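Local coordinates for protein gluconate kinase (Lactobacillus acidophilus, PDB 3LL3) that binds ATP and D-xylulose and, as a member of the FGGY carbohydrate kinase family, probably phosphorylates a sugar or sugar acid, at residues F53-T64 with E220-D228; L165-M175 with I233-Y241. One frame throughout, in Å; residues are numbered along the deposited sequence.

The two contacts illustrate how packing chemistry can change from the outer layer of an FGGY kinase N-terminal domain to its sugar-binding side. Both are largely buried, but the centre of contact 1 lies about 26 Å from the chain centre and that of contact 2 about 16 Å. Contact 1 joins two helices through rings and aliphatic branches, without a hydrogen bond between its segments. Contact 2 begins with similar aliphatic packing and ends in a polar network where two helices start, one of them bringing Asp-239 to the xylulose. Leu-165 of contact 2 links them, touching Phe-53, Tyr-221 and Leu-225, and helix 219-225 is followed in the chain by strand 232-238.

Contact 1: residues F53-T64 with E220-D228; sequences FDAVQEIIFDLT and EYVKKLGID
Phe-53 turns its ring edge onto one face of Tyr-221 in an offset edge-to-face pair, the planes at 89° and the centroids 5.3 Å apart. Glu-220 CD lies over the opposite face, offset toward the rim, and Gln-57 NE2 sits at the tyrosine edge, 3.6 Å from Tyr-221 CE1, its amide nearly perpendicular to the ring. Gln-57, its CG beside the backbone N (chi1 -57°) and the chain extended beyond, reaches from a face of Phe-53, where CG lies, to that edge. A leucine in place of Tyr-221 would probably leave the Phe-53 edge without its aromatic face and Arg-164 without the phenol oxygen it hydrogen-bonds. Leu-225 forks: CD2 presses on Gln-57 CB at 3.5 Å, CD1 meets Ile-60 CD1 at 3.8 Å. Gly-226 ends the second helix in a Schellman motif; a beta carbon there would jam against the preceding carbonyl O and hit Thr-64 OG1, hydrogen-bonded to Phe-61 O at 2.7 Å. The axes of segments 53-64 and 220-225 come within 9.4 Å, their directions 57° apart. A peripheral helix of the FGGY N-terminal domain is thereby tied to helix 49-65 on central-sheet strands 4-11, 27-34 and 70-78, with helix 157-166 beside the rings.

Contact 2: residues L165-M175 with I233-Y241; sequences LTGKLVTDTTM and IILGASDGY. With XUL (D-xylulose), chain E.
Two helix N-termini meet here, at the end of a strand in the central sheet of the actin-like FGGY N-terminal domain, with Asp-172 and Ser-238 as their N-caps. Thr-174 joins them: its OG1 accepts from Ser-238 N at 2.8 Å and donates to the syn lone pair of Asp-172 OD1 at 2.5 Å. The same OD1 also takes capping bonds from the backbone N of Thr-174 and of Met-175, so three donors converge on it, the two backbone ones weakly. Ser-238 OG accepts from Tyr-241 N at 3.2 Å, and a water bridges this hydroxyl to Thr-174 O. With OG1 of Thr-174 lodged between its backbone N and carbonyl carbon (chi1 78°), the methyl CG2 is left to sit over one face of the Tyr-241 ring, a CH-pi contact 4.2 Å from the centroid. The carboxylate of Asp-172 comes close to another acceptor without a hydrogen bond, OD2 lying 3.3 Å from Gly-236 O; Lys-158, which forms a salt bridge with OD2 and also hydrogen-bonds Leu-235 O, probably eases that repulsion. One residue past the cap, Asp-239 OD2 receives the O5 hydroxyl of D-xylulose at 2.8 Å; the ligand is also hydrogen-bonded by His-81 NE2, Arg-344 NH1 and Met-80 N. Toward the other end the chemistry is aliphatic. Leu-235 wedges CD2 against Val-170 CG1 at 3.7 Å and against the backbone of Asp-172, while Ile-233 sets CD1 against Leu-165 CD1 and CG1 against Thr-166 CG2. Strand 232-238 lies in the sheet between strands 70-78 and 213-214, and Ile-233 touches both; strand 170-172 instead pairs in parallel with 206-208, while helix 157-166 packs on Leu-235 through Ile-162.

Contact 1: residues F53-T64 with E220-D228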
loop_
_atom_site.group_PDB
_atom_site.type_symbol
_atom_site.label_atom_id
_atom_site.label_comp_id
_atom_site.label_asym_id
_atom_site.label_seq_id
_atom_site.Cartn_x
_atom_site.Cartn_y
_atom_site.Cartn_z
ATOM N N PHE A 53 1.899 18.684 39.583
ATOM C CA PHE A 53 1.245 19.396 40.670
ATOM C C PHE A 53 1.690 20.861 40.753
ATOM O O PHE A 53 0.881 21.731 41.044
ATOM C CB PHE A 53 1.453 18.704 42.017
ATOM C CG PHE A 53 0.799 19.424 43.155
ATOM C CD1 PHE A 53 1.553 20.147 44.062
ATOM C CD2 PHE A 53 -0.578 19.414 43.295
ATOM C CE1 PHE A 53 0.942 20.831 45.101
ATOM C CE2 PHE A 53 -1.192 20.094 44.325
ATOM C CZ PHE A 53 -0.434 20.799 45.232
ATOM N N ASP A 54 2.972 21.121 40.502
ATOM C CA ASP A 54 3.469 22.495 40.409
ATOM C C ASP A 54 2.755 23.270 39.288
ATOM O O ASP A 54 2.346 24.417 39.476
ATOM C CB ASP A 54 4.984 22.509 40.183
ATOM C CG ASP A 54 5.780 22.113 41.434
ATOM O OD1 ASP A 54 5.176 21.918 42.513
ATOM O OD2 ASP A 54 7.020 22.004 41.341
ATOM N N ALA A 55 2.607 22.654 38.118
ATOM C CA ALA A 55 1.867 23.302 37.029
ATOM C C ALA A 55 0.443 23.611 37.484
ATOM O O ALA A 55 -0.076 24.693 37.235
ATOM C CB ALA A 55 1.862 22.433 35.776
ATOM N N VAL A 56 -0.170 22.667 38.188
ATOM C CA VAL A 56 -1.529 22.827 38.696
ATOM C C VAL A 56 -1.678 24.043 39.614
ATOM O O VAL A 56 -2.628 24.816 39.469
ATOM C CB VAL A 56 -2.007 21.557 39.444
ATOM C CG1 VAL A 56 -3.204 21.865 40.293
ATOM C CG2 VAL A 56 -2.332 20.464 38.450
ATOM N N GLN A 57 -0.753 24.221 40.555
ATOM C CA GLN A 57 -0.840 25.371 41.458
ATOM C C GLN A 57 -0.670 26.670 40.695
ATOM O O GLN A 57 -1.322 27.663 40.986
ATOM C CB GLN A 57 0.251 25.330 42.520
ATOM C CG GLN A 57 0.273 24.083 43.354
ATOM C CD GLN A 57 1.472 24.076 44.273
ATOM O OE1 GLN A 57 2.384 23.269 44.113
ATOM N NE2 GLN A 57 1.498 25.007 45.210
ATOM N N GLU A 58 0.248 26.642 39.738
ATOM C CA GLU A 58 0.605 27.804 38.960
ATOM C C GLU A 58 -0.587 28.234 38.101
ATOM O O GLU A 58 -0.971 29.401 38.086
ATOM C CB GLU A 58 1.802 27.453 38.093
ATOM C CG GLU A 58 2.685 28.614 37.738
ATOM C CD GLU A 58 3.902 28.166 36.956
ATOM O OE1 GLU A 58 4.478 27.110 37.313
ATOM O OE2 GLU A 58 4.278 28.863 35.989
ATOM N N ILE A 59 -1.183 27.277 37.407
ATOM C CA ILE A 59 -2.366 27.541 36.605
ATOM C C ILE A 59 -3.494 28.150 37.434
ATOM O O ILE A 59 -4.041 29.192 37.071
ATOM C CB ILE A 59 -2.840 26.267 35.875
ATOM C CG1 ILE A 59 -1.862 25.931 34.747
ATOM C CG2 ILE A 59 -4.237 26.448 35.316
ATOM C CD1 ILE A 59 -1.984 24.519 34.237
ATOM N N ILE A 60 -3.829 27.522 38.556
ATOM C CA ILE A 60 -4.922 28.020 39.387
ATOM C C ILE A 60 -4.645 29.435 39.902
ATOM O O ILE A 60 -5.517 30.307 39.866
ATOM C CB ILE A 60 -5.214 27.075 40.545
ATOM C CG1 ILE A 60 -5.679 25.726 39.994
ATOM C CG2 ILE A 60 -6.247 27.696 41.502
ATOM C CD1 ILE A 60 -5.821 24.644 41.051
ATOM N N PHE A 61 -3.421 29.672 40.347
ATOM C CA PHE A 61 -3.064 30.999 40.825
ATOM C C PHE A 61 -3.244 32.058 39.727
ATOM O O PHE A 61 -3.884 33.091 39.956
ATOM C CB PHE A 61 -1.637 31.014 41.375
ATOM C CG PHE A 61 -1.204 32.352 41.902
ATOM C CD1 PHE A 61 -1.785 32.884 43.039
ATOM C CD2 PHE A 61 -0.221 33.083 41.259
ATOM C CE1 PHE A 61 -1.391 34.121 43.530
ATOM C CE2 PHE A 61 0.178 34.315 41.749
ATOM C CZ PHE A 61 -0.410 34.831 42.883
ATOM N N ASP A 62 -2.695 31.794 38.541
ATOM C CA ASP A 62 -2.773 32.744 37.437
ATOM C C ASP A 62 -4.215 33.099 37.090
ATOM O O ASP A 62 -4.534 34.259 36.813
ATOM C CB ASP A 62 -2.066 32.193 36.202
ATOM C CG ASP A 62 -0.572 32.187 36.352
ATOM O OD1 ASP A 62 -0.087 32.557 37.442
ATOM O OD2 ASP A 62 0.119 31.819 35.381
ATOM N N LEU A 63 -5.084 32.094 37.105
ATOM C CA LEU A 63 -6.502 32.310 36.846
ATOM C C LEU A 63 -7.141 33.233 37.889
ATOM O O LEU A 63 -7.860 34.167 37.537
ATOM C CB LEU A 63 -7.245 30.970 36.783
ATOM C CG LEU A 63 -6.929 30.124 35.544
ATOM C CD1 LEU A 63 -7.640 28.769 35.592
ATOM C CD2 LEU A 63 -7.281 30.880 34.250
ATOM N N THR A 64 -6.884 32.973 39.171
ATOM C CA THR A 64 -7.479 33.782 40.229
ATOM C C THR A 64 -6.957 35.218 40.213
ATOM O O THR A 64 -7.626 36.129 40.698
ATOM C CB THR A 64 -7.220 33.180 41.624
ATOM O OG1 THR A 64 -5.811 33.201 41.906
ATOM C CG2 THR A 64 -7.750 31.750 41.684
ATOM N N GLU A 220 -2.519 25.917 53.618
ATOM C CA GLU A 220 -1.321 26.181 52.836
ATOM C C GLU A 220 -1.671 26.491 51.389
ATOM O O GLU A 220 -1.264 27.517 50.842
ATOM C CB GLU A 220 -0.399 24.972 52.879
ATOM C CG GLU A 220 0.763 25.034 51.913
ATOM C CD GLU A 220 1.642 23.810 52.037
ATOM O OE1 GLU A 220 1.323 22.953 52.888
ATOM O OE2 GLU A 220 2.644 23.702 51.293
ATOM N N TYR A 221 -2.423 25.590 50.766
ATOM C CA TYR A 221 -2.724 25.726 49.347
ATOM C C TYR A 221 -3.849 26.711 49.079
ATOM O O TYR A 221 -4.035 27.134 47.945
ATOM C CB TYR A 221 -3.004 24.358 48.717
ATOM C CG TYR A 221 -1.787 23.486 48.729
ATOM C CD1 TYR A 221 -0.694 23.787 47.932
ATOM C CD2 TYR A 221 -1.707 22.384 49.565
ATOM C CE1 TYR A 221 0.441 23.005 47.956
ATOM C CE2 TYR A 221 -0.580 21.594 49.594
ATOM C CZ TYR A 221 0.493 21.908 48.789
ATOM O OH TYR A 221 1.626 21.123 48.820
ATOM N N VAL A 222 -4.586 27.099 50.118
ATOM C CA VAL A 222 -5.604 28.136 49.957
ATOM C C VAL A 222 -4.925 29.451 49.632
ATOM O O VAL A 222 -5.394 30.237 48.794
ATOM C CB VAL A 222 -6.443 28.327 51.229
ATOM C CG1 VAL A 222 -7.204 29.644 51.164
ATOM C CG2 VAL A 222 -7.397 27.155 51.408
ATOM N N LYS A 223 -3.808 29.681 50.310
ATOM C CA LYS A 223 -3.000 30.863 50.075
ATOM C C LYS A 223 -2.311 30.760 48.718
ATOM O O LYS A 223 -2.415 31.664 47.895
ATOM C CB LYS A 223 -1.950 31.002 51.183
ATOM C CG LYS A 223 -2.496 30.714 52.578
ATOM C CD LYS A 223 -1.383 30.610 53.630
ATOM C CE LYS A 223 -1.968 30.430 55.037
ATOM N NZ LYS A 223 -2.896 31.547 55.429
ATOM N N LYS A 224 -1.610 29.652 48.491
ATOM C CA LYS A 224 -0.783 29.504 47.300
ATOM C C LYS A 224 -1.600 29.586 46.016
ATOM O O LYS A 224 -1.105 30.061 44.998
ATOM C CB LYS A 224 -0.009 28.180 47.320
ATOM C CG LYS A 224 1.078 28.089 48.388
ATOM C CD LYS A 224 1.994 26.900 48.145
ATOM C CE LYS A 224 2.870 26.610 49.365
ATOM N NZ LYS A 224 3.967 25.640 49.064
ATOM N N LEU A 225 -2.842 29.109 46.062
ATOM C CA LEU A 225 -3.677 29.054 44.870
ATOM C C LEU A 225 -4.490 30.339 44.672
ATOM O O LEU A 225 -5.017 30.595 43.590
ATOM C CB LEU A 225 -4.604 27.839 44.924
ATOM C CG LEU A 225 -3.967 26.457 45.057
ATOM C CD1 LEU A 225 -4.975 25.403 44.656
ATOM C CD2 LEU A 225 -2.699 26.324 44.217
ATOM N N GLY A 226 -4.596 31.146 45.718
ATOM C CA GLY A 226 -5.271 32.420 45.597
ATOM C C GLY A 226 -6.766 32.275 45.761
ATOM O O GLY A 226 -7.538 33.061 45.207
ATOM N N ILE A 227 -7.175 31.286 46.545
ATOM C CA ILE A 227 -8.589 30.971 46.709
ATOM C C ILE A 227 -9.112 31.269 48.123
ATOM O O ILE A 227 -8.393 31.792 48.960
ATOM C CB ILE A 227 -8.872 29.502 46.305
ATOM C CG1 ILE A 227 -8.026 28.536 47.147
ATOM C CG2 ILE A 227 -8.552 29.303 44.835
ATOM C CD1 ILE A 227 -8.178 27.052 46.746
ATOM N N ASP A 228 -10.384 30.961 48.358
ATOM C CA ASP A 228 -11.053 31.177 49.641
ATOM C C ASP A 228 -10.936 29.903 50.434
ATOM O O ASP A 228 -10.670 28.840 49.865
ATOM C CB ASP A 228 -12.561 31.377 49.442
ATOM C CG ASP A 228 -12.901 32.666 48.767
ATOM O OD1 ASP A 228 -12.023 33.240 48.094
ATOM O OD2 ASP A 228 -14.066 33.109 48.910
#

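Contact 2: residues L165-M175 with I233-Y241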
loop_
_atom_site.group_PDB
_atom_site.type_symbol
_atom_site.label_atom_id
_atom_site.label_comp_id
_atom_site.label_asym_id
_atom_site.label_seq_id
_atom_site.Cartn_x
_atom_site.Cartn_y
_atom_site.Cartn_z
ATOM N N LEU A 165 -3.741 18.360 47.700
ATOM C CA LEU A 165 -4.566 19.509 48.094
ATOM C C LEU A 165 -5.381 19.339 49.389
ATOM O O LEU A 165 -5.587 20.313 50.122
ATOM C CB LEU A 165 -5.495 19.939 46.946
ATOM C CG LEU A 165 -4.805 20.543 45.728
ATOM C CD1 LEU A 165 -5.811 20.708 44.575
ATOM C CD2 LEU A 165 -4.164 21.879 46.069
ATOM N N THR A 166 -5.855 18.121 49.657
ATOM C CA THR A 166 -6.821 17.902 50.730
ATOM C C THR A 166 -6.398 16.845 51.734
ATOM O O THR A 166 -7.071 16.662 52.743
ATOM C CB THR A 166 -8.174 17.413 50.183
ATOM O OG1 THR A 166 -8.014 16.097 49.628
ATOM C CG2 THR A 166 -8.729 18.376 49.129
ATOM N N GLY A 167 -5.329 16.110 51.439
ATOM C CA GLY A 167 -4.930 15.005 52.291
ATOM C C GLY A 167 -5.872 13.810 52.191
ATOM O O GLY A 167 -5.770 12.867 52.971
ATOM N N LYS A 168 -6.788 13.837 51.225
ATOM C CA LYS A 168 -7.692 12.708 51.006
ATOM C C LYS A 168 -7.333 11.919 49.734
ATOM O O LYS A 168 -6.856 12.486 48.752
ATOM C CB LYS A 168 -9.146 13.180 50.989
ATOM C CG LYS A 168 -9.629 13.704 52.347
ATOM C CD LYS A 168 -11.101 14.100 52.342
ATOM C CE LYS A 168 -11.628 14.260 53.772
ATOM N NZ LYS A 168 -11.049 15.447 54.471
ATOM N N LEU A 169 -7.531 10.607 49.785
ATOM C CA LEU A 169 -7.285 9.728 48.654
ATOM C C LEU A 169 -8.605 9.172 48.158
ATOM O O LEU A 169 -9.116 8.197 48.710
ATOM C CB LEU A 169 -6.377 8.564 49.049
ATOM C CG LEU A 169 -4.876 8.739 48.834
ATOM C CD1 LEU A 169 -4.128 7.435 49.145
ATOM C CD2 LEU A 169 -4.597 9.171 47.416
ATOM N N VAL A 170 -9.139 9.778 47.097
ATOM C CA VAL A 170 -10.416 9.368 46.544
ATOM C C VAL A 170 -10.345 9.361 45.018
ATOM O O VAL A 170 -9.742 10.256 44.419
ATOM C CB VAL A 170 -11.520 10.333 46.967
ATOM C CG1 VAL A 170 -12.859 9.880 46.413
ATOM C CG2 VAL A 170 -11.573 10.445 48.502
ATOM N N THR A 171 -10.932 8.345 44.403
ATOM C CA THR A 171 -11.078 8.322 42.942
ATOM C C THR A 171 -12.566 8.296 42.569
ATOM O O THR A 171 -13.406 7.903 43.388
ATOM C CB THR A 171 -10.321 7.127 42.309
ATOM O OG1 THR A 171 -10.259 7.293 40.888
ATOM C CG2 THR A 171 -10.996 5.793 42.643
ATOM N N ASP A 172 -12.917 8.731 41.362
ATOM C CA ASP A 172 -14.312 8.646 40.963
ATOM C C ASP A 172 -14.498 7.367 40.164
ATOM O O ASP A 172 -13.534 6.784 39.679
ATOM C CB ASP A 172 -14.738 9.847 40.108
ATOM C CG ASP A 172 -14.089 9.829 38.732
ATOM O OD1 ASP A 172 -14.775 9.501 37.736
ATOM O OD2 ASP A 172 -12.879 10.133 38.653
ATOM N N THR A 173 -15.743 6.942 40.036
ATOM C CA THR A 173 -16.090 5.747 39.293
ATOM C C THR A 173 -15.472 5.714 37.875
ATOM O O THR A 173 -14.987 4.684 37.459
ATOM C CB THR A 173 -17.614 5.620 39.160
ATOM O OG1 THR A 173 -18.222 5.669 40.463
ATOM C CG2 THR A 173 -17.979 4.335 38.471
ATOM N N THR A 174 -15.507 6.828 37.133
ATOM C CA THR A 174 -15.048 6.790 35.730
ATOM C C THR A 174 -13.540 6.588 35.660
ATOM O O THR A 174 -13.012 6.061 34.678
ATOM C CB THR A 174 -15.397 8.085 34.930
ATOM O OG1 THR A 174 -14.473 9.118 35.281
ATOM C CG2 THR A 174 -16.812 8.549 35.210
HETATM N N MSE A 175 -12.842 7.011 36.707
HETATM C CA MSE A 175 -11.393 6.855 36.745
HETATM C C MSE A 175 -11.014 5.439 37.222
HETATM O O MSE A 175 -10.056 4.853 36.734
HETATM C CB MSE A 175 -10.759 7.929 37.628
HETATM C CG MSE A 175 -9.255 7.974 37.542
HETATM SE SE MSE A 175 -8.539 8.465 35.788
HETATM C CE MSE A 175 -9.293 10.279 35.658
ATOM N N ILE A 233 -13.315 21.474 46.227
ATOM C CA ILE A 233 -12.793 20.586 45.217
ATOM C C ILE A 233 -13.921 19.652 44.803
ATOM O O ILE A 233 -14.546 19.013 45.654
ATOM C CB ILE A 233 -11.630 19.727 45.737
ATOM C CG1 ILE A 233 -10.462 20.615 46.153
ATOM C CG2 ILE A 233 -11.171 18.750 44.650
ATOM C CD1 ILE A 233 -9.807 21.307 44.981
ATOM N N ILE A 234 -14.192 19.591 43.502
ATOM C CA ILE A 234 -15.135 18.624 42.958
ATOM C C ILE A 234 -14.315 17.458 42.430
ATOM O O ILE A 234 -13.361 17.647 41.654
ATOM C CB ILE A 234 -15.984 19.247 41.830
ATOM C CG1 ILE A 234 -16.497 20.632 42.259
ATOM C CG2 ILE A 234 -17.142 18.321 41.464
ATOM C CD1 ILE A 234 -17.203 20.645 43.618
ATOM N N LEU A 235 -14.659 16.256 42.874
ATOM C CA LEU A 235 -13.856 15.096 42.554
ATOM C C LEU A 235 -13.543 14.996 41.047
ATOM O O LEU A 235 -12.407 14.745 40.654
ATOM C CB LEU A 235 -14.535 13.830 43.056
ATOM C CG LEU A 235 -13.708 12.565 42.869
ATOM C CD1 LEU A 235 -12.286 12.721 43.467
ATOM C CD2 LEU A 235 -14.443 11.338 43.433
ATOM N N GLY A 236 -14.541 15.207 40.203
ATOM C CA GLY A 236 -14.298 15.173 38.766
ATOM C C GLY A 236 -14.314 13.784 38.157
ATOM O O GLY A 236 -14.803 12.848 38.777
ATOM N N ALA A 237 -13.777 13.651 36.939
ATOM C CA ALA A 237 -13.900 12.423 36.169
ATOM C C ALA A 237 -12.831 12.320 35.088
ATOM O O ALA A 237 -11.938 13.156 34.997
ATOM C CB ALA A 237 -15.279 12.322 35.545
ATOM N N SER A 238 -12.931 11.275 34.279
ATOM C CA SER A 238 -11.942 11.001 33.239
ATOM C C SER A 238 -12.155 11.899 32.005
ATOM O O SER A 238 -13.273 12.355 31.744
ATOM C CB SER A 238 -12.063 9.545 32.819
ATOM O OG SER A 238 -13.304 9.313 32.171
ATOM N N ASP A 239 -11.093 12.116 31.230
ATOM C CA ASP A 239 -11.197 12.926 30.018
ATOM C C ASP A 239 -12.146 12.273 29.006
ATOM O O ASP A 239 -12.906 12.953 28.320
ATOM C CB ASP A 239 -9.808 13.144 29.409
ATOM C CG ASP A 239 -9.048 11.840 29.164
ATOM O OD1 ASP A 239 -9.605 10.748 29.409
ATOM O OD2 ASP A 239 -7.876 11.896 28.726
ATOM N N GLY A 240 -12.121 10.946 28.937
ATOM C CA GLY A 240 -13.001 10.203 28.050
ATOM C C GLY A 240 -14.480 10.418 28.323
ATOM O O GLY A 240 -15.262 10.685 27.406
ATOM N N TYR A 241 -14.868 10.297 29.587
ATOM C CA TYR A 241 -16.253 10.495 29.985
ATOM C C TYR A 241 -16.666 11.947 29.833
ATOM O O TYR A 241 -17.712 12.242 29.264
ATOM C CB TYR A 241 -16.442 10.085 31.440
ATOM C CG TYR A 241 -17.822 10.406 31.960
ATOM C CD1 TYR A 241 -18.932 9.669 31.557
ATOM C CD2 TYR A 241 -18.017 11.461 32.831
ATOM C CE1 TYR A 241 -20.201 9.969 32.040
ATOM C CE2 TYR A 241 -19.275 11.769 33.311
ATOM C CZ TYR A 241 -20.360 11.020 32.917
ATOM O OH TYR A 241 -21.599 11.355 33.409
HETATM C C1 XUL E . -9.582 6.799 26.914
HETATM C C2 XUL E . -8.337 5.911 26.750
HETATM C C3 XUL E . -6.935 6.554 26.560
HETATM C C4 XUL E . -6.839 8.059 26.881
HETATM C C5 XUL E . -6.926 8.380 28.385
HETATM O O1 XUL E . -10.443 6.623 25.814
HETATM O O2 XUL E . -8.469 4.710 26.721
HETATM O O3 XUL E . -6.537 6.410 25.219
HETATM O O4 XUL E . -5.600 8.515 26.390
HETATM O O5 XUL E . -6.320 9.616 28.679
HETATM O O HOH W 1 -14.193 6.638 32.023
#